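Long-range contacts in arylsulfatase (Pseudoalteromonas sp. MB47, PDB 7AJ0), which removes sulfate groups from fucoidan, a sulfated algal polysaccharide, probably as an exo-acting, calcium-dependent sulfatase of the alkaline phosphatase clan: residues E20-I28 with L394-I403; Q419-F429 with F495-M503. All blocks are in the same frame, centred on the assembly; numbering follows the deposited sequence.

Interaction 1: residues E20-I28 with L394-I403; sequences EKPNMEPAI and LPSNMYFDGI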
loop_
_atom_site.group_PDB
_atom_site.type_symbol
_atom_site.label_atom_id
_atom_site.label_comp_id
_atom_site.label_asym_id
_atom_site.label_seq_id
_atom_site.Cartn_x
_atom_site.Cartn_y
_atom_site.Cartn_z
ATOM N N GLU A 20 -44.173 -19.051 -6.859
ATOM C CA GLU A 20 -45.004 -20.262 -6.793
ATOM C C GLU A 20 -45.718 -20.299 -5.445
ATOM O O GLU A 20 -46.934 -20.102 -5.371
ATOM C CB GLU A 20 -44.139 -21.499 -7.043
ATOM C CG GLU A 20 -43.687 -21.621 -8.503
ATOM C CD GLU A 20 -42.249 -22.098 -8.659
ATOM O OE1 GLU A 20 -41.973 -23.291 -8.407
ATOM O OE2 GLU A 20 -41.392 -21.273 -9.042
ATOM N N LYS A 21 -44.967 -20.539 -4.367
ATOM C CA LYS A 21 -45.481 -20.404 -3.008
ATOM C C LYS A 21 -44.862 -19.171 -2.356
ATOM O O LYS A 21 -43.659 -18.932 -2.510
ATOM C CB LYS A 21 -45.164 -21.650 -2.175
ATOM C CG LYS A 21 -45.977 -21.787 -0.888
ATOM C CD LYS A 21 -45.564 -23.034 -0.101
ATOM C CE LYS A 21 -46.187 -23.067 1.297
ATOM N NZ LYS A 21 -45.451 -23.982 2.229
ATOM N N PRO A 22 -45.645 -18.362 -1.639
ATOM C CA PRO A 22 -45.106 -17.087 -1.135
ATOM C C PRO A 22 -43.834 -17.209 -0.311
ATOM O O PRO A 22 -43.027 -16.269 -0.297
ATOM C CB PRO A 22 -46.261 -16.534 -0.283
ATOM C CG PRO A 22 -47.481 -17.144 -0.867
ATOM C CD PRO A 22 -47.079 -18.519 -1.325
ATOM N N ASN A 23 -43.629 -18.325 0.384
ATOM C CA ASN A 23 -42.490 -18.485 1.275
ATOM C C ASN A 23 -41.305 -19.181 0.609
ATOM O O ASN A 23 -40.406 -19.656 1.313
ATOM C CB ASN A 23 -42.905 -19.270 2.521
ATOM C CG ASN A 23 -43.191 -20.729 2.215
ATOM O OD1 ASN A 23 -43.740 -21.056 1.163
ATOM N ND2 ASN A 23 -42.809 -21.614 3.128
ATOM N N MET A 24 -41.286 -19.254 -0.720
ATOM C CA MET A 24 -40.236 -19.939 -1.461
ATOM C C MET A 24 -39.512 -18.948 -2.362
ATOM O O MET A 24 -40.141 -18.079 -2.975
ATOM C CB MET A 24 -40.807 -21.073 -2.321
ATOM C CG MET A 24 -41.655 -22.079 -1.571
ATOM S SD MET A 24 -40.687 -23.313 -0.691
ATOM C CE MET A 24 -39.961 -24.226 -2.054
ATOM N N GLU A 25 -38.196 -19.085 -2.452
ATOM C CA GLU A 25 -37.430 -18.245 -3.359
ATOM C C GLU A 25 -38.009 -18.357 -4.767
ATOM O O GLU A 25 -38.150 -19.474 -5.285
ATOM C CB GLU A 25 -35.957 -18.661 -3.363
ATOM C CG GLU A 25 -35.072 -17.833 -4.296
ATOM C CD GLU A 25 -34.962 -16.372 -3.882
ATOM O OE1 GLU A 25 -35.317 -16.044 -2.729
ATOM O OE2 GLU A 25 -34.518 -15.551 -4.713
ATOM N N PRO A 26 -38.372 -17.244 -5.406
ATOM C CA PRO A 26 -38.876 -17.326 -6.783
ATOM C C PRO A 26 -37.871 -18.010 -7.696
ATOM O O PRO A 26 -36.658 -17.862 -7.536
ATOM C CB PRO A 26 -39.086 -15.858 -7.174
ATOM C CG PRO A 26 -39.290 -15.152 -5.876
ATOM C CD PRO A 26 -38.414 -15.866 -4.881
ATOM N N ALA A 27 -38.388 -18.767 -8.660
ATOM C CA ALA A 27 -37.563 -19.524 -9.587
ATOM C C ALA A 27 -37.959 -19.205 -11.020
ATOM O O ALA A 27 -39.094 -18.810 -11.297
ATOM C CB ALA A 27 -37.686 -21.038 -9.344
ATOM N N ILE A 28 -37.009 -19.379 -11.926
ATOM C CA ILE A 28 -37.273 -19.176 -13.353
ATOM C C ILE A 28 -37.939 -20.430 -13.910
ATOM O O ILE A 28 -37.391 -21.533 -13.754
ATOM C CB ILE A 28 -35.977 -18.868 -14.098
ATOM C CG1 ILE A 28 -35.362 -17.564 -13.590
ATOM C CG2 ILE A 28 -36.234 -18.791 -15.599
ATOM C CD1 ILE A 28 -33.926 -17.353 -14.028
ATOM N N LEU A 394 -43.000 -28.325 3.780
ATOM C CA LEU A 394 -42.207 -27.255 4.383
ATOM C C LEU A 394 -43.115 -26.278 5.123
ATOM O O LEU A 394 -44.130 -25.846 4.566
ATOM C CB LEU A 394 -41.407 -26.515 3.316
ATOM C CG LEU A 394 -40.223 -27.249 2.686
ATOM C CD1 LEU A 394 -39.583 -26.376 1.616
ATOM C CD2 LEU A 394 -39.198 -27.637 3.734
ATOM N N PRO A 395 -42.783 -25.901 6.359
ATOM C CA PRO A 395 -43.650 -24.969 7.096
ATOM C C PRO A 395 -43.784 -23.637 6.371
ATOM O O PRO A 395 -42.823 -23.117 5.800
ATOM C CB PRO A 395 -42.943 -24.813 8.450
ATOM C CG PRO A 395 -41.532 -25.250 8.214
ATOM C CD PRO A 395 -41.595 -26.298 7.141
ATOM N N SER A 396 -44.994 -23.080 6.412
ATOM C CA SER A 396 -45.322 -21.891 5.638
ATOM C C SER A 396 -44.916 -20.589 6.315
ATOM O O SER A 396 -44.967 -19.535 5.671
ATOM C CB SER A 396 -46.827 -21.863 5.354
ATOM O OG SER A 396 -47.242 -23.069 4.740
ATOM N N ASN A 397 -44.523 -20.629 7.585
ATOM C CA ASN A 397 -44.094 -19.436 8.301
ATOM C C ASN A 397 -42.603 -19.163 8.151
ATOM O O ASN A 397 -42.105 -18.193 8.731
ATOM C CB ASN A 397 -44.443 -19.568 9.788
ATOM C CG ASN A 397 -43.712 -20.713 10.458
ATOM O OD1 ASN A 397 -43.939 -21.880 10.139
ATOM N ND2 ASN A 397 -42.835 -20.386 11.396
ATOM N N MET A 398 -41.887 -19.987 7.392
ATOM C CA MET A 398 -40.452 -19.844 7.197
ATOM C C MET A 398 -40.153 -19.673 5.714
ATOM O O MET A 398 -40.704 -20.391 4.874
ATOM C CB MET A 398 -39.701 -21.061 7.750
ATOM C CG MET A 398 -39.742 -21.176 9.268
ATOM S SD MET A 398 -39.327 -22.825 9.881
ATOM C CE MET A 398 -37.769 -23.133 9.052
ATOM N N TYR A 399 -39.284 -18.715 5.400
ATOM C CA TYR A 399 -38.862 -18.490 4.025
ATOM C C TYR A 399 -37.726 -19.442 3.676
ATOM O O TYR A 399 -36.785 -19.611 4.458
ATOM C CB TYR A 399 -38.413 -17.043 3.834
ATOM C CG TYR A 399 -38.290 -16.615 2.390
ATOM C CD1 TYR A 399 -39.368 -16.057 1.721
ATOM C CD2 TYR A 399 -37.096 -16.760 1.699
ATOM C CE1 TYR A 399 -39.265 -15.659 0.405
ATOM C CE2 TYR A 399 -36.985 -16.362 0.378
ATOM C CZ TYR A 399 -38.073 -15.811 -0.262
ATOM O OH TYR A 399 -37.977 -15.410 -1.573
ATOM N N PHE A 400 -37.812 -20.061 2.504
ATOM C CA PHE A 400 -36.815 -21.020 2.043
ATOM C C PHE A 400 -36.109 -20.461 0.817
ATOM O O PHE A 400 -36.756 -20.105 -0.174
ATOM C CB PHE A 400 -37.462 -22.369 1.744
ATOM C CG PHE A 400 -37.791 -23.154 2.976
ATOM C CD1 PHE A 400 -36.862 -24.016 3.527
ATOM C CD2 PHE A 400 -39.021 -23.014 3.596
ATOM C CE1 PHE A 400 -37.155 -24.734 4.666
ATOM C CE2 PHE A 400 -39.319 -23.729 4.737
ATOM C CZ PHE A 400 -38.385 -24.590 5.274
ATOM N N ASP A 401 -34.783 -20.387 0.892
ATOM C CA ASP A 401 -33.973 -19.814 -0.172
ATOM C C ASP A 401 -33.624 -20.814 -1.263
ATOM O O ASP A 401 -33.275 -20.399 -2.375
ATOM C CB ASP A 401 -32.685 -19.240 0.424
ATOM C CG ASP A 401 -32.952 -18.174 1.467
ATOM O OD1 ASP A 401 -33.370 -17.060 1.090
ATOM O OD2 ASP A 401 -32.762 -18.455 2.669
ATOM N N GLY A 402 -33.717 -22.109 -0.977
ATOM C CA GLY A 402 -33.352 -23.102 -1.962
ATOM C C GLY A 402 -34.363 -23.192 -3.089
ATOM O O GLY A 402 -35.553 -22.934 -2.916
ATOM N N ILE A 403 -33.865 -23.566 -4.265
ATOM C CA ILE A 403 -34.680 -23.734 -5.461
ATOM C C ILE A 403 -34.474 -25.147 -5.985
ATOM O O ILE A 403 -33.336 -25.624 -6.068
ATOM C CB ILE A 403 -34.323 -22.697 -6.542
ATOM C CG1 ILE A 403 -34.585 -21.281 -6.025
ATOM C CG2 ILE A 403 -35.108 -22.975 -7.814
ATOM C CD1 ILE A 403 -33.935 -20.194 -6.857
HETATM O O HOH W 1 -37.888 -21.889 -4.463
#
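Glu25 reaches across to Tyr399 and takes the phenol hydroxyl on its carboxylate, OH to OE1 3.0 Å. OE1 lies at the edge of the ring, near its plane, while carboxylate and ring planes stand 78° apart, and the hydroxyl meets OE1 from above the carboxylate plane. The Glu25 chain leaves with CG opposite the backbone N (chi1 180°) and then bends at chi2, which lays CG against CD1 of Ile403 and turns the acid end to the tyrosine. The carbonyl O of Asn23 sits over one face of the Tyr399 ring and is shared: it accepts a hydrogen bond from Phe400 N at 2.9 Å and is approached by the CA-H of Tyr399. With Glu25 N hydrogen-bonded to Phe400 O, this makes a single beta bridge between Met24 and Phe400, an isolated pairing of two loops. ND2 of Asn23 lies at the edge of the Phe400 ring; chi1 of 70° sets CG between the backbone N and carbonyl carbon, from where ND2 donates to Met398 O at 3.0 Å. Lys21 carries NZ to OG of Ser396 at 3.2 Å. Met24 bends to bring SD onto Phe400 CB; the Met24 and Leu394 side chains cross at about a right angle, SD to CD1 4.0 Å, and CD1 in turn lies over the centre of the Phe400 ring. A water joins Glu25 O to Gly402 O. The contact ties the segment ahead of helix 31-48 to the loop after helix 377-387, whose Met382 touches Met24, Leu394 and Phe400. Asp401 OD1 comes within 4.4 Å of Glu25 OE1, but Leu114 N and a salt bridge to Arg117 hold Asp401, which probably offsets the like charge and lets Glu25 stay ionised as the tyrosine's acceptor.

Interaction 2: residues Q419-F429 with F495-M503; sequences QVVYMWSREDF and FMKAHIATM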
loop_
_atom_site.group_PDB
_atom_site.type_symbol
_atom_site.label_atom_id
_atom_site.label_comp_id
_atom_site.label_asym_id
_atom_site.label_seq_id
_atom_site.Cartn_x
_atom_site.Cartn_y
_atom_site.Cartn_z
ATOM N N GLN A 419 -32.098 -17.349 -10.372
ATOM C CA GLN A 419 -31.808 -16.082 -11.025
ATOM C C GLN A 419 -30.723 -15.291 -10.313
ATOM O O GLN A 419 -29.980 -14.550 -10.968
ATOM C CB GLN A 419 -33.085 -15.241 -11.103
ATOM C CG GLN A 419 -32.999 -14.063 -12.044
ATOM C CD GLN A 419 -34.333 -13.362 -12.217
ATOM O OE1 GLN A 419 -34.705 -12.982 -13.327
ATOM N NE2 GLN A 419 -35.059 -13.187 -11.117
ATOM N N VAL A 420 -30.609 -15.428 -8.994
ATOM C CA VAL A 420 -29.684 -14.625 -8.208
ATOM C C VAL A 420 -29.127 -15.468 -7.071
ATOM O O VAL A 420 -29.813 -16.332 -6.516
ATOM C CB VAL A 420 -30.364 -13.353 -7.643
ATOM C CG1 VAL A 420 -29.378 -12.549 -6.809
ATOM C CG2 VAL A 420 -30.943 -12.501 -8.763
ATOM N N VAL A 421 -27.867 -15.213 -6.730
ATOM C CA VAL A 421 -27.234 -15.767 -5.541
ATOM C C VAL A 421 -26.999 -14.615 -4.576
ATOM O O VAL A 421 -26.417 -13.592 -4.955
ATOM C CB VAL A 421 -25.913 -16.482 -5.873
ATOM C CG1 VAL A 421 -25.216 -16.934 -4.597
ATOM C CG2 VAL A 421 -26.172 -17.669 -6.785
ATOM N N TYR A 422 -27.467 -14.772 -3.343
ATOM C CA TYR A 422 -27.306 -13.758 -2.309
ATOM C C TYR A 422 -26.229 -14.204 -1.332
ATOM O O TYR A 422 -26.260 -15.334 -0.834
ATOM C CB TYR A 422 -28.625 -13.514 -1.579
ATOM C CG TYR A 422 -29.703 -12.990 -2.494
ATOM C CD1 TYR A 422 -29.759 -11.647 -2.832
ATOM C CD2 TYR A 422 -30.655 -13.843 -3.032
ATOM C CE1 TYR A 422 -30.734 -11.166 -3.676
ATOM C CE2 TYR A 422 -31.638 -13.371 -3.871
ATOM C CZ TYR A 422 -31.673 -12.033 -4.192
ATOM O OH TYR A 422 -32.651 -11.554 -5.033
ATOM N N MET A 423 -25.289 -13.311 -1.055
ATOM C CA MET A 423 -24.094 -13.623 -0.285
ATOM C C MET A 423 -24.125 -12.858 1.025
ATOM O O MET A 423 -24.345 -11.643 1.037
ATOM C CB MET A 423 -22.852 -13.281 -1.106
ATOM C CG MET A 423 -23.054 -13.593 -2.584
ATOM S SD MET A 423 -21.568 -14.036 -3.477
ATOM C CE MET A 423 -22.284 -14.537 -5.037
ATOM N N TRP A 424 -23.926 -13.580 2.126
ATOM C CA TRP A 424 -23.966 -13.013 3.462
ATOM C C TRP A 424 -22.709 -13.393 4.228
ATOM O O TRP A 424 -22.191 -14.504 4.082
ATOM C CB TRP A 424 -25.183 -13.508 4.250
ATOM C CG TRP A 424 -26.489 -12.971 3.783
ATOM C CD1 TRP A 424 -27.164 -13.333 2.657
ATOM C CD2 TRP A 424 -27.295 -11.983 4.436
ATOM N NE1 TRP A 424 -28.340 -12.629 2.563
ATOM C CE2 TRP A 424 -28.441 -11.791 3.642
ATOM C CE3 TRP A 424 -27.155 -11.239 5.611
ATOM C CZ2 TRP A 424 -29.443 -10.884 3.984
ATOM C CZ3 TRP A 424 -28.151 -10.339 5.950
ATOM C CH2 TRP A 424 -29.281 -10.172 5.140
ATOM N N SER A 425 -22.229 -12.466 5.047
ATOM C CA SER A 425 -21.205 -12.734 6.056
ATOM C C SER A 425 -21.942 -12.725 7.397
ATOM O O SER A 425 -22.128 -11.674 8.013
ATOM C CB SER A 425 -20.084 -11.710 6.011
ATOM O OG SER A 425 -19.116 -11.981 7.010
ATOM N N ARG A 426 -22.381 -13.907 7.832
ATOM C CA ARG A 426 -23.217 -14.032 9.024
ATOM C C ARG A 426 -24.432 -13.120 8.901
ATOM O O ARG A 426 -25.295 -13.357 8.049
ATOM C CB ARG A 426 -22.393 -13.739 10.277
ATOM C CG ARG A 426 -21.228 -14.709 10.432
ATOM C CD ARG A 426 -20.864 -14.978 11.881
ATOM N NE ARG A 426 -20.091 -16.214 12.002
ATOM C CZ ARG A 426 -18.775 -16.303 11.820
ATOM N NH1 ARG A 426 -18.164 -17.474 11.949
ATOM N NH2 ARG A 426 -18.071 -15.221 11.513
ATOM N N GLU A 427 -24.519 -12.083 9.728
ATOM C CA GLU A 427 -25.659 -11.175 9.700
ATOM C C GLU A 427 -25.455 -9.979 8.774
ATOM O O GLU A 427 -26.273 -9.053 8.792
ATOM C CB GLU A 427 -25.972 -10.676 11.116
ATOM C CG GLU A 427 -26.673 -11.702 11.999
ATOM C CD GLU A 427 -25.779 -12.264 13.093
ATOM O OE1 GLU A 427 -24.579 -11.916 13.138
ATOM O OE2 GLU A 427 -26.286 -13.056 13.914
ATOM N N ASP A 428 -24.399 -9.980 7.962
ATOM C CA ASP A 428 -24.106 -8.884 7.046
ATOM C C ASP A 428 -24.373 -9.333 5.615
ATOM O O ASP A 428 -23.797 -10.325 5.154
ATOM C CB ASP A 428 -22.655 -8.421 7.190
ATOM C CG ASP A 428 -22.397 -7.704 8.497
ATOM O OD1 ASP A 428 -23.114 -6.724 8.796
ATOM O OD2 ASP A 428 -21.476 -8.123 9.229
ATOM N N PHE A 429 -25.244 -8.605 4.921
ATOM C CA PHE A 429 -25.452 -8.809 3.492
ATOM C C PHE A 429 -24.391 -8.027 2.727
ATOM O O PHE A 429 -24.320 -6.799 2.839
ATOM C CB PHE A 429 -26.852 -8.361 3.083
ATOM C CG PHE A 429 -27.103 -8.445 1.606
ATOM C CD1 PHE A 429 -27.405 -9.657 1.010
ATOM C CD2 PHE A 429 -27.040 -7.314 0.813
ATOM C CE1 PHE A 429 -27.637 -9.738 -0.347
ATOM C CE2 PHE A 429 -27.273 -7.389 -0.546
ATOM C CZ PHE A 429 -27.572 -8.603 -1.125
ATOM N N PHE A 495 -33.085 -6.273 -6.658
ATOM C CA PHE A 495 -32.910 -7.614 -6.110
ATOM C C PHE A 495 -32.470 -7.556 -4.649
ATOM O O PHE A 495 -32.949 -8.336 -3.818
ATOM C CB PHE A 495 -31.895 -8.400 -6.940
ATOM C CG PHE A 495 -32.450 -8.965 -8.224
ATOM C CD1 PHE A 495 -33.712 -9.535 -8.271
ATOM C CD2 PHE A 495 -31.695 -8.935 -9.386
ATOM C CE1 PHE A 495 -34.210 -10.055 -9.450
ATOM C CE2 PHE A 495 -32.187 -9.454 -10.567
ATOM C CZ PHE A 495 -33.447 -10.016 -10.599
ATOM N N MET A 496 -31.552 -6.643 -4.316
ATOM C CA MET A 496 -31.142 -6.499 -2.923
ATOM C C MET A 496 -32.328 -6.123 -2.045
ATOM O O MET A 496 -32.585 -6.762 -1.018
ATOM C CB MET A 496 -30.042 -5.444 -2.792
ATOM C CG MET A 496 -29.891 -4.909 -1.369
ATOM S SD MET A 496 -28.551 -3.722 -1.168
ATOM C CE MET A 496 -29.140 -2.355 -2.165
ATOM N N LYS A 497 -33.052 -5.068 -2.428
ATOM C CA LYS A 497 -34.157 -4.584 -1.608
ATOM C C LYS A 497 -35.184 -5.683 -1.371
ATOM O O LYS A 497 -35.620 -5.908 -0.236
ATOM C CB LYS A 497 -34.811 -3.375 -2.278
ATOM C CG LYS A 497 -33.882 -2.186 -2.473
ATOM C CD LYS A 497 -33.638 -1.444 -1.170
ATOM C CE LYS A 497 -32.788 -0.196 -1.390
ATOM N NZ LYS A 497 -33.426 0.765 -2.335
ATOM N N ALA A 498 -35.581 -6.382 -2.436
ATOM C CA ALA A 498 -36.571 -7.443 -2.291
ATOM C C ALA A 498 -36.058 -8.549 -1.379
ATOM O O ALA A 498 -36.801 -9.066 -0.535
ATOM C CB ALA A 498 -36.941 -8.004 -3.664
ATOM N N HIS A 499 -34.787 -8.920 -1.529
ATOM C CA HIS A 499 -34.213 -9.964 -0.688
ATOM C C HIS A 499 -34.280 -9.576 0.783
ATOM O O HIS A 499 -34.658 -10.388 1.636
ATOM C CB HIS A 499 -32.769 -10.229 -1.105
ATOM C CG HIS A 499 -32.105 -11.314 -0.318
ATOM N ND1 HIS A 499 -32.467 -12.639 -0.428
ATOM C CD2 HIS A 499 -31.104 -11.271 0.592
ATOM C CE1 HIS A 499 -31.717 -13.366 0.378
ATOM N NE2 HIS A 499 -30.883 -12.560 1.010
ATOM N N ILE A 500 -33.903 -8.336 1.100
ATOM C CA ILE A 500 -33.983 -7.870 2.479
ATOM C C ILE A 500 -35.437 -7.811 2.935
ATOM O O ILE A 500 -35.736 -8.047 4.111
ATOM C CB ILE A 500 -33.293 -6.501 2.622
ATOM C CG1 ILE A 500 -31.789 -6.612 2.346
ATOM C CG2 ILE A 500 -33.537 -5.916 4.007
ATOM C CD1 ILE A 500 -31.030 -7.478 3.328
ATOM N N ALA A 501 -36.361 -7.505 2.020
ATOM C CA ALA A 501 -37.760 -7.363 2.406
ATOM C C ALA A 501 -38.366 -8.691 2.844
ATOM O O ALA A 501 -39.247 -8.706 3.712
ATOM C CB ALA A 501 -38.571 -6.772 1.252
ATOM N N THR A 502 -37.920 -9.811 2.264
ATOM C CA THR A 502 -38.430 -11.104 2.703
ATOM C C THR A 502 -38.165 -11.321 4.188
ATOM O O THR A 502 -38.911 -12.045 4.856
ATOM C CB THR A 502 -37.803 -12.249 1.903
ATOM O OG1 THR A 502 -36.434 -12.414 2.290
ATOM C CG2 THR A 502 -37.878 -11.979 0.408
ATOM N N MET A 503 -37.110 -10.699 4.719
ATOM C CA MET A 503 -36.739 -10.851 6.120
ATOM C C MET A 503 -37.533 -9.940 7.041
ATOM O O MET A 503 -37.427 -10.081 8.263
ATOM C CB MET A 503 -35.241 -10.595 6.278
ATOM C CG MET A 503 -34.414 -11.558 5.454
ATOM S SD MET A 503 -32.643 -11.301 5.546
ATOM C CE MET A 503 -32.093 -12.700 4.572
#
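The rings of Tyr422 and His499 form an offset stack, centroids 3.7 Å apart and planes nearly parallel. His499 ND1 lies over the centre of one tyrosine face; CG1 of Val420 sits on the opposite face, nearer the rim. The two side chains run antiparallel over one another, which sets CB of each over the other's ring. At its edge the imidazole accepts a hydrogen bond from Trp424, NE1 to NE2 3.0 Å, with an N-H...N angle of 154° and each partner close to the other's ring plane. That bond is consistent with an NE2 that carries no proton, and stack and bond together fix the rotation of the imidazole. The indole has Phe429 CB over one face, toward the rim, and its six-membered ring meets Met503 obliquely, with SD 4.4 Å from the centroid, a Met-aromatic contact. These residues belong to a helix-on-sheet packing: helix 489-505 lies across an outermost strand of the four-stranded antiparallel sheet within this chain, and the axes of 495-503 and 420-425 approach to 10.5 Å at 65°. Tyr422, Trp424, Phe429 and His499 make an aromatic cluster, the histidine reaching the strand with CG trans to the backbone N (chi1 -179°). Farther toward the start of the strand, CG2 of Val420 stands over the centre of the Phe495 ring, 3.7 Å from the centroid in a CH-pi contact, and Trp434 meets that ring edge-to-face. Beyond the type II' turn from Ser425 to Asp428, CE2 of Phe429 packs on CG of Met496, 3.7 Å away, while CD1 of Ile500 rests against Trp424 CH2.

Overall arrangement
From the N terminus the chain first passes through 20-28, ahead of helix 31-48. Most of the sulfatase fold follows, including the large mixed sheet, before 394-403 returns after helix 377-387 to close interaction 1 across 365 intervening residues. Interaction 2 then opens at strand 420-425 and closes a much shorter loop when helix 489-505 packs on the small antiparallel sheet. The loops are in series, neither nesting nor crossing, yet their centres lie about 14 Å apart and they touch: Tyr399 packs on Thr502, Glu25 on Tyr422 and Ile28 on Gln419. The N-terminal segment is thus joined to the C-terminal sheet and helix.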